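Local coordinates for probable host range protein 2-3 (PDB 5CZ3), which probably supports multiplication of the virus in different cell types, as a member of the C7 family of poxvirus host-range proteins, some of which antagonise a host restriction factor, at residues D12-D17 with S21-N26; C35-K40 with I47-V52. All blocks are in the same frame, centred on the assembly; numbering follows the deposited sequence.

Contact 1. Residues D12-D17 with S21-N26; sequences DVFLID and SIKHVN
Strands 12-15 and 21-23 run antiparallel, their axes 4.7 Å apart at an angle of 170°, and form a beta hairpin in one sheet of the beta-sandwich. Val13 and Ile22 make a hydrogen-bonded pair: Val13 N to Ile22 O and Ile22 N to Val13 O both measure 2.8 Å. Phe14 and Ser21 follow as a non-hydrogen-bonded pair.

Branched and apolar side chains suit the inward face. There Val13 CG2 meets Val25 CG2, which comes in from the loop just beyond strand 21-23, at 3.8 Å, and the Leu15 and Ile22 methyl ends come together farther along. Ile22, Leu15 and Val25 go on to touch strand 34-40 of the other sheet.

The other face mixes polar and aromatic groups. Ser21 OG sits in the plane of the Phe14 ring, at its edge, 3.3 Å from both CD1 and CE1 of Phe14, where the ring's slightly positive C-H groups would suit an oxygen. This small hydroxyl also hydrogen-bonds Phe142 O, while Trp151 meets the Phe14 ring.

Asp12 divides its carboxylate between two tasks. OD2 forms a salt bridge with Arg150; Lys23 NZ stays 4.1 Å from Asp12 OD2, too far for another, and pairs with Asp147 instead. The bend of the Lys23 chain at chi3 (74°) brings its CE across to Asp12 OD2, 3.5 Å away. Beyond the strand, His24 adopts a left-handed backbone conformation, and its N-H points almost straight (176°) at Asp12 OD1, with 2.8 Å between His24 N and Asp12 OD1.

Contact 2. Residues C35-K40 with I47-V52; sequences CNIHLK and ITFILV
No hydrogen bond joins Leu39 to Ile47 or Ile37 to Phe49; strands 35-40 and 47-52 meet through hydrocarbon alone. Their axes come no closer than 11.4 Å and run at 155° to one another, a separation that leaves room for a layer of side chains from each strand.

Leu39 supplies the central methyl. Its CD1 lies 3.7 Å from Ile47 CD1, the two side chains reaching toward each other tip to tip. The same carbon, Leu39 CD1, is 3.7 Å from Phe49 CZ and approaches the ring at its edge, in the ring plane. Leucine suits this place because one branch can serve two neighbours, while its CD2 also comes near Ile47.

On the adjoining ring carbon, Phe49 CE2 meets Ile37 CD1 at 3.9 Å, in an oblique approach as the two side chains slide past each other in opposite directions. Ile37 is extended about chi2 (-179°), which carries its terminal methyl well out from its own strand toward the ring. Phenylalanine reaches about halfway across the gap, where the side chains of Ile37 and Leu39 meet it, and Val91 and Ile93 of the neighbouring strand 87-95 pack against it. Val120 touches both Ile37 and Leu39. Two sheets laid face to face, with aliphatic and aromatic side chains filling the layer between them, are the hallmark of a beta-sandwich core.

In the fold
From the N terminus, strand 10-15 turns back into strand 20-23, and contact 1 closes this short hairpin within one sheet. The chain then crosses to the second sheet as strand 34-40 and returns to the first as strand 45-54, so contact 2 closes a loop between the sheets. The two contacts stand in series, neither nested nor crossed, with centres 8 Å apart. Strand 45-54 lies beside strand 10-15 and joins them: backbone pairings link Asp12 with Val52 and Phe14 with Ile50. Across the core, Val25 packs on Cys35, and Leu15 touches both Leu39 and Phe49, so hairpin and intersheet contact share one interior.

Contact 1. Residues D12-D17 with S21-N26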
ATOM      1  N   ASP A  12      -0.114   5.461   3.403  1.00 38.76           N
ATOM      2  CA  ASP A  12       0.189   5.921   2.055  1.00 39.08           C
ATOM      3  C   ASP A  12       1.151   4.952   1.377  1.00 37.93           C
ATOM      4  O   ASP A  12       2.065   4.425   2.013  1.00 37.52           O
ATOM      5  CB  ASP A  12       0.793   7.327   2.072  1.00 41.00           C
ATOM      6  CG  ASP A  12      -0.182   8.380   2.557  1.00 42.71           C
ATOM      7  OD1 ASP A  12      -1.409   8.178   2.422  1.00 42.99           O
ATOM      8  OD2 ASP A  12       0.287   9.419   3.067  1.00 43.95           O
ATOM      9  N   VAL A  13       0.940   4.714   0.087  1.00 37.81           N
ATOM     10  CA  VAL A  13       1.812   3.833  -0.679  1.00 37.50           C
ATOM     11  C   VAL A  13       2.413   4.584  -1.861  1.00 38.65           C
ATOM     12  O   VAL A  13       1.688   5.145  -2.682  1.00 39.61           O
ATOM     13  CB  VAL A  13       1.058   2.593  -1.189  1.00 37.48           C
ATOM     14  CG1 VAL A  13       1.978   1.720  -2.030  1.00 37.11           C
ATOM     15  CG2 VAL A  13       0.488   1.807  -0.019  1.00 37.36           C
ATOM     16  N   PHE A  14       3.740   4.595  -1.941  1.00 39.08           N
ATOM     17  CA  PHE A  14       4.434   5.342  -2.984  1.00 40.77           C
ATOM     18  C   PHE A  14       5.216   4.432  -3.925  1.00 42.30           C
ATOM     19  O   PHE A  14       5.998   3.591  -3.482  1.00 43.53           O
ATOM     20  CB  PHE A  14       5.382   6.368  -2.360  1.00 41.17           C
ATOM     21  CG  PHE A  14       4.707   7.332  -1.426  1.00 41.59           C
ATOM     22  CD1 PHE A  14       4.146   8.505  -1.904  1.00 42.63           C
ATOM     23  CD2 PHE A  14       4.636   7.068  -0.066  1.00 40.90           C
ATOM     24  CE1 PHE A  14       3.525   9.394  -1.046  1.00 43.17           C
ATOM     25  CE2 PHE A  14       4.016   7.955   0.796  1.00 41.12           C
ATOM     26  CZ  PHE A  14       3.460   9.118   0.306  1.00 42.17           C
ATOM     27  N   LEU A  15       4.997   4.605  -5.224  1.00 43.15           N
ATOM     28  CA  LEU A  15       5.786   3.910  -6.236  1.00 44.41           C
ATOM     29  C   LEU A  15       6.860   4.861  -6.753  1.00 46.42           C
ATOM     30  O   LEU A  15       6.580   5.758  -7.550  1.00 47.44           O
ATOM     31  CB  LEU A  15       4.903   3.403  -7.379  1.00 45.54           C
ATOM     32  CG  LEU A  15       4.152   2.086  -7.141  1.00 45.05           C
ATOM     33  CD1 LEU A  15       3.041   2.245  -6.110  1.00 44.09           C
ATOM     34  CD2 LEU A  15       3.598   1.530  -8.447  1.00 46.21           C
ATOM     35  N   ILE A  16       8.088   4.649  -6.290  1.00 47.15           N
ATOM     36  CA  ILE A  16       9.171   5.618  -6.442  1.00 49.27           C
ATOM     37  C   ILE A  16       9.539   5.939  -7.888  1.00 52.04           C
ATOM     38  O   ILE A  16       9.457   7.093  -8.311  1.00 52.71           O
ATOM     39  CB  ILE A  16      10.441   5.132  -5.716  1.00 49.46           C
ATOM     40  CG1 ILE A  16      10.121   4.787  -4.260  1.00 46.60           C
ATOM     41  CG2 ILE A  16      11.535   6.182  -5.792  1.00 52.49           C
ATOM     42  CD1 ILE A  16       9.424   5.901  -3.510  1.00 45.15           C
ATOM     43  N   ASP A  17       9.950   4.923  -8.638  1.00 54.13           N
ATOM     44  CA  ASP A  17      10.414   5.125 -10.007  1.00 57.37           C
ATOM     45  C   ASP A  17       9.280   5.511 -10.951  1.00 57.50           C
ATOM     46  O   ASP A  17       9.513   6.104 -12.004  1.00 61.08           O
ATOM     47  CB  ASP A  17      11.116   3.867 -10.520  1.00 60.56           C
ATOM     48  CG  ASP A  17      12.396   3.568  -9.763  1.00 64.35           C
ATOM     49  OD1 ASP A  17      13.093   4.528  -9.371  1.00 65.15           O
ATOM     50  OD2 ASP A  17      12.702   2.374  -9.558  1.00 67.76           O
ATOM     51  N   SER A  21       1.817   8.576  -6.230  1.00 43.86           N
ATOM     52  CA  SER A  21       1.409   8.534  -4.832  1.00 42.39           C
ATOM     53  C   SER A  21       0.007   7.954  -4.679  1.00 42.48           C
ATOM     54  O   SER A  21      -0.981   8.599  -5.032  1.00 44.29           O
ATOM     55  CB  SER A  21       1.454   9.933  -4.210  1.00 43.60           C
ATOM     56  OG  SER A  21       2.779  10.429  -4.143  1.00 44.27           O
ATOM     57  N   ILE A  22      -0.074   6.734  -4.160  1.00 41.00           N
ATOM     58  CA  ILE A  22      -1.358   6.143  -3.812  1.00 41.29           C
ATOM     59  C   ILE A  22      -1.640   6.447  -2.346  1.00 41.83           C
ATOM     60  O   ILE A  22      -1.147   5.755  -1.456  1.00 41.61           O
ATOM     61  CB  ILE A  22      -1.381   4.624  -4.049  1.00 39.70           C
ATOM     62  CG1 ILE A  22      -0.883   4.294  -5.457  1.00 39.15           C
ATOM     63  CG2 ILE A  22      -2.783   4.080  -3.846  1.00 40.61           C
ATOM     64  CD1 ILE A  22      -0.740   2.811  -5.718  1.00 37.56           C
ATOM     65  N   LYS A  23      -2.430   7.486  -2.100  1.00 42.99           N
ATOM     66  CA  LYS A  23      -2.589   8.013  -0.750  1.00 43.80           C
ATOM     67  C   LYS A  23      -3.886   7.574  -0.080  1.00 43.71           C
ATOM     68  O   LYS A  23      -4.881   7.287  -0.750  1.00 44.45           O
ATOM     69  CB  LYS A  23      -2.510   9.541  -0.776  1.00 46.73           C
ATOM     70  CG  LYS A  23      -1.279  10.069  -1.493  1.00 47.76           C
ATOM     71  CD  LYS A  23      -0.941  11.479  -1.054  1.00 49.95           C
ATOM     72  CE  LYS A  23      -0.326  11.483   0.334  1.00 49.78           C
ATOM     73  NZ  LYS A  23       0.098  12.847   0.748  1.00 53.59           N
ATOM     74  N   HIS A  24      -3.852   7.527   1.251  1.00 42.86           N
ATOM     75  CA  HIS A  24      -5.002   7.163   2.076  1.00 42.86           C
ATOM     76  C   HIS A  24      -5.560   5.795   1.693  1.00 42.01           C
ATOM     77  O   HIS A  24      -6.764   5.630   1.499  1.00 42.56           O
ATOM     78  CB  HIS A  24      -6.095   8.234   1.980  1.00 44.25           C
ATOM     79  CG  HIS A  24      -5.678   9.572   2.510  1.00 44.86           C
ATOM     80  ND1 HIS A  24      -6.582  10.568   2.808  1.00 47.08           N
ATOM     81  CD2 HIS A  24      -4.454  10.077   2.795  1.00 43.73           C
ATOM     82  CE1 HIS A  24      -5.933  11.630   3.254  1.00 47.09           C
ATOM     83  NE2 HIS A  24      -4.641  11.358   3.255  1.00 45.30           N
ATOM     84  N   VAL A  25      -4.666   4.818   1.593  1.00 40.41           N
ATOM     85  CA  VAL A  25      -5.032   3.451   1.247  1.00 40.29           C
ATOM     86  C   VAL A  25      -5.780   2.777   2.399  1.00 41.28           C
ATOM     87  O   VAL A  25      -6.576   1.864   2.192  1.00 42.36           O
ATOM     88  CB  VAL A  25      -3.778   2.632   0.878  1.00 38.63           C
ATOM     89  CG1 VAL A  25      -4.145   1.214   0.483  1.00 38.21           C
ATOM     90  CG2 VAL A  25      -3.022   3.318  -0.247  1.00 39.18           C
ATOM     91  N   ASN A  26      -5.525   3.255   3.613  1.00 41.77           N
ATOM     92  CA  ASN A  26      -6.138   2.713   4.823  1.00 42.55           C
ATOM     93  C   ASN A  26      -7.664   2.684   4.803  1.00 44.26           C
ATOM     94  O   ASN A  26      -8.305   3.551   4.207  1.00 44.64           O
ATOM     95  CB  ASN A  26      -5.683   3.529   6.027  1.00 42.59           C
ATOM     96  CG  ASN A  26      -6.014   5.000   5.881  1.00 43.22           C
ATOM     97  OD1 ASN A  26      -5.225   5.775   5.339  1.00 42.52           O
ATOM     98  ND2 ASN A  26      -7.193   5.393   6.352  1.00 45.08           N
TER

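Contact 2. Residues C35-K40 with I47-V52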
ATOM      1  N   CYS A  35      -3.922  -3.583   0.158  1.00 43.51           N
ATOM      2  CA  CYS A  35      -4.471  -3.183  -1.131  1.00 43.40           C
ATOM      3  C   CYS A  35      -4.045  -4.136  -2.237  1.00 43.14           C
ATOM      4  O   CYS A  35      -3.179  -4.991  -2.042  1.00 42.34           O
ATOM      5  CB  CYS A  35      -4.036  -1.761  -1.486  1.00 43.10           C
ATOM      6  SG  CYS A  35      -2.257  -1.561  -1.688  1.00 45.19           S
ATOM      7  N   ASN A  36      -4.664  -3.973  -3.401  1.00 43.58           N
ATOM      8  CA  ASN A  36      -4.316  -4.751  -4.579  1.00 43.70           C
ATOM      9  C   ASN A  36      -3.847  -3.833  -5.696  1.00 43.56           C
ATOM     10  O   ASN A  36      -4.530  -2.872  -6.047  1.00 44.24           O
ATOM     11  CB  ASN A  36      -5.507  -5.587  -5.039  1.00 45.68           C
ATOM     12  CG  ASN A  36      -6.100  -6.412  -3.920  1.00 46.55           C
ATOM     13  OD1 ASN A  36      -5.394  -7.169  -3.253  1.00 46.17           O
ATOM     14  ND2 ASN A  36      -7.402  -6.266  -3.699  1.00 47.88           N
ATOM     15  N   ILE A  37      -2.676  -4.123  -6.248  1.00 43.76           N
ATOM     16  CA  ILE A  37      -2.111  -3.275  -7.287  1.00 45.11           C
ATOM     17  C   ILE A  37      -1.767  -4.078  -8.534  1.00 48.24           C
ATOM     18  O   ILE A  37      -0.797  -4.836  -8.550  1.00 47.34           O
ATOM     19  CB  ILE A  37      -0.847  -2.544  -6.794  1.00 43.19           C
ATOM     20  CG1 ILE A  37      -1.146  -1.768  -5.509  1.00 41.18           C
ATOM     21  CG2 ILE A  37      -0.324  -1.608  -7.870  1.00 44.00           C
ATOM     22  CD1 ILE A  37       0.039  -1.001  -4.966  1.00 39.70           C
ATOM     23  N   HIS A  38      -2.576  -3.911  -9.575  1.00 52.06           N
ATOM     24  CA  HIS A  38      -2.298  -4.526 -10.866  1.00 56.00           C
ATOM     25  C   HIS A  38      -1.211  -3.744 -11.589  1.00 54.96           C
ATOM     26  O   HIS A  38      -1.445  -2.638 -12.076  1.00 55.07           O
ATOM     27  CB  HIS A  38      -3.563  -4.593 -11.723  1.00 60.35           C
ATOM     28  CG  HIS A  38      -4.592  -5.552 -11.211  1.00 63.30           C
ATOM     29  ND1 HIS A  38      -4.664  -6.862 -11.634  1.00 67.42           N
ATOM     30  CD2 HIS A  38      -5.588  -5.394 -10.308  1.00 63.51           C
ATOM     31  CE1 HIS A  38      -5.661  -7.468 -11.017  1.00 69.24           C
ATOM     32  NE2 HIS A  38      -6.237  -6.600 -10.205  1.00 67.33           N
ATOM     33  N   LEU A  39      -0.017  -4.322 -11.645  1.00 53.54           N
ATOM     34  CA  LEU A  39       1.113  -3.685 -12.305  1.00 52.07           C
ATOM     35  C   LEU A  39       1.241  -4.183 -13.737  1.00 53.46           C
ATOM     36  O   LEU A  39       1.393  -5.380 -13.976  1.00 55.06           O
ATOM     37  CB  LEU A  39       2.404  -3.951 -11.533  1.00 50.80           C
ATOM     38  CG  LEU A  39       2.427  -3.477 -10.079  1.00 48.25           C
ATOM     39  CD1 LEU A  39       3.524  -4.187  -9.305  1.00 47.47           C
ATOM     40  CD2 LEU A  39       2.616  -1.970 -10.021  1.00 47.37           C
ATOM     41  N   LYS A  40       1.169  -3.262 -14.691  1.00 52.92           N
ATOM     42  CA  LYS A  40       1.305  -3.621 -16.095  1.00 55.40           C
ATOM     43  C   LYS A  40       2.638  -3.104 -16.633  1.00 55.39           C
ATOM     44  O   LYS A  40       2.959  -1.925 -16.481  1.00 53.91           O
ATOM     45  CB  LYS A  40       0.137  -3.063 -16.919  1.00 55.91           C
ATOM     46  CG  LYS A  40      -1.257  -3.571 -16.516  1.00 54.49           C
ATOM     47  N   ILE A  47      10.474  -2.564  -9.378  1.00 42.39           N
ATOM     48  CA  ILE A  47       9.460  -1.655  -8.863  1.00 41.92           C
ATOM     49  C   ILE A  47       9.628  -1.471  -7.360  1.00 41.06           C
ATOM     50  O   ILE A  47       9.559  -2.432  -6.594  1.00 40.52           O
ATOM     51  CB  ILE A  47       8.040  -2.158  -9.168  1.00 42.90           C
ATOM     52  CG1 ILE A  47       7.855  -2.330 -10.675  1.00 44.96           C
ATOM     53  CG2 ILE A  47       7.003  -1.192  -8.620  1.00 42.28           C
ATOM     54  CD1 ILE A  47       6.517  -2.908 -11.061  1.00 46.78           C
ATOM     55  N   THR A  48       9.857  -0.229  -6.946  1.00 41.51           N
ATOM     56  CA  THR A  48      10.098   0.084  -5.544  1.00 40.80           C
ATOM     57  C   THR A  48       8.840   0.620  -4.868  1.00 42.12           C
ATOM     58  O   THR A  48       8.253   1.603  -5.320  1.00 43.02           O
ATOM     59  CB  THR A  48      11.232   1.120  -5.386  1.00 40.46           C
ATOM     60  OG1 THR A  48      12.413   0.650  -6.047  1.00 41.04           O
ATOM     61  CG2 THR A  48      11.542   1.357  -3.916  1.00 39.42           C
ATOM     62  N   PHE A  49       8.427  -0.036  -3.789  1.00 43.47           N
ATOM     63  CA  PHE A  49       7.300   0.428  -2.989  1.00 45.30           C
ATOM     64  C   PHE A  49       7.779   0.994  -1.658  1.00 44.59           C
ATOM     65  O   PHE A  49       8.548   0.351  -0.946  1.00 46.11           O
ATOM     66  CB  PHE A  49       6.304  -0.702  -2.718  1.00 46.91           C
ATOM     67  CG  PHE A  49       5.677  -1.281  -3.952  1.00 49.95           C
ATOM     68  CD1 PHE A  49       6.313  -2.284  -4.664  1.00 50.72           C
ATOM     69  CD2 PHE A  49       4.437  -0.842  -4.385  1.00 51.80           C
ATOM     70  CE1 PHE A  49       5.732  -2.826  -5.792  1.00 52.70           C
ATOM     71  CE2 PHE A  49       3.852  -1.379  -5.514  1.00 53.87           C
ATOM     72  CZ  PHE A  49       4.500  -2.372  -6.218  1.00 54.35           C
ATOM     73  N   ILE A  50       7.321   2.194  -1.321  1.00 43.23           N
ATOM     74  CA  ILE A  50       7.519   2.718   0.023  1.00 41.24           C
ATOM     75  C   ILE A  50       6.164   2.918   0.688  1.00 41.00           C
ATOM     76  O   ILE A  50       5.334   3.694   0.213  1.00 42.38           O
ATOM     77  CB  ILE A  50       8.314   4.037   0.021  1.00 41.16           C
ATOM     78  CG1 ILE A  50       9.784   3.758  -0.290  1.00 39.35           C
ATOM     79  CG2 ILE A  50       8.195   4.734   1.368  1.00 42.06           C
ATOM     80  CD1 ILE A  50      10.673   4.972  -0.197  1.00 39.21           C
ATOM     81  N   LEU A  51       5.937   2.193   1.778  1.00 39.92           N
ATOM     82  CA  LEU A  51       4.682   2.278   2.512  1.00 39.43           C
ATOM     83  C   LEU A  51       4.887   3.012   3.825  1.00 39.08           C
ATOM     84  O   LEU A  51       5.685   2.590   4.663  1.00 38.14           O
ATOM     85  CB  LEU A  51       4.101   0.885   2.779  1.00 38.79           C
ATOM     86  CG  LEU A  51       3.759  -0.024   1.593  1.00 38.68           C
ATOM     87  CD1 LEU A  51       4.979  -0.796   1.108  1.00 37.65           C
ATOM     88  CD2 LEU A  51       2.632  -0.978   1.959  1.00 40.16           C
ATOM     89  N   VAL A  52       4.169   4.115   4.003  1.00 39.88           N
ATOM     90  CA  VAL A  52       4.243   4.868   5.247  1.00 40.64           C
ATOM     91  C   VAL A  52       3.007   4.594   6.092  1.00 42.06           C
ATOM     92  O   VAL A  52       1.922   5.104   5.813  1.00 43.94           O
ATOM     93  CB  VAL A  52       4.376   6.375   4.991  1.00 41.91           C
ATOM     94  CG1 VAL A  52       4.456   7.128   6.310  1.00 42.76           C
ATOM     95  CG2 VAL A  52       5.601   6.658   4.127  1.00 40.75           C
TER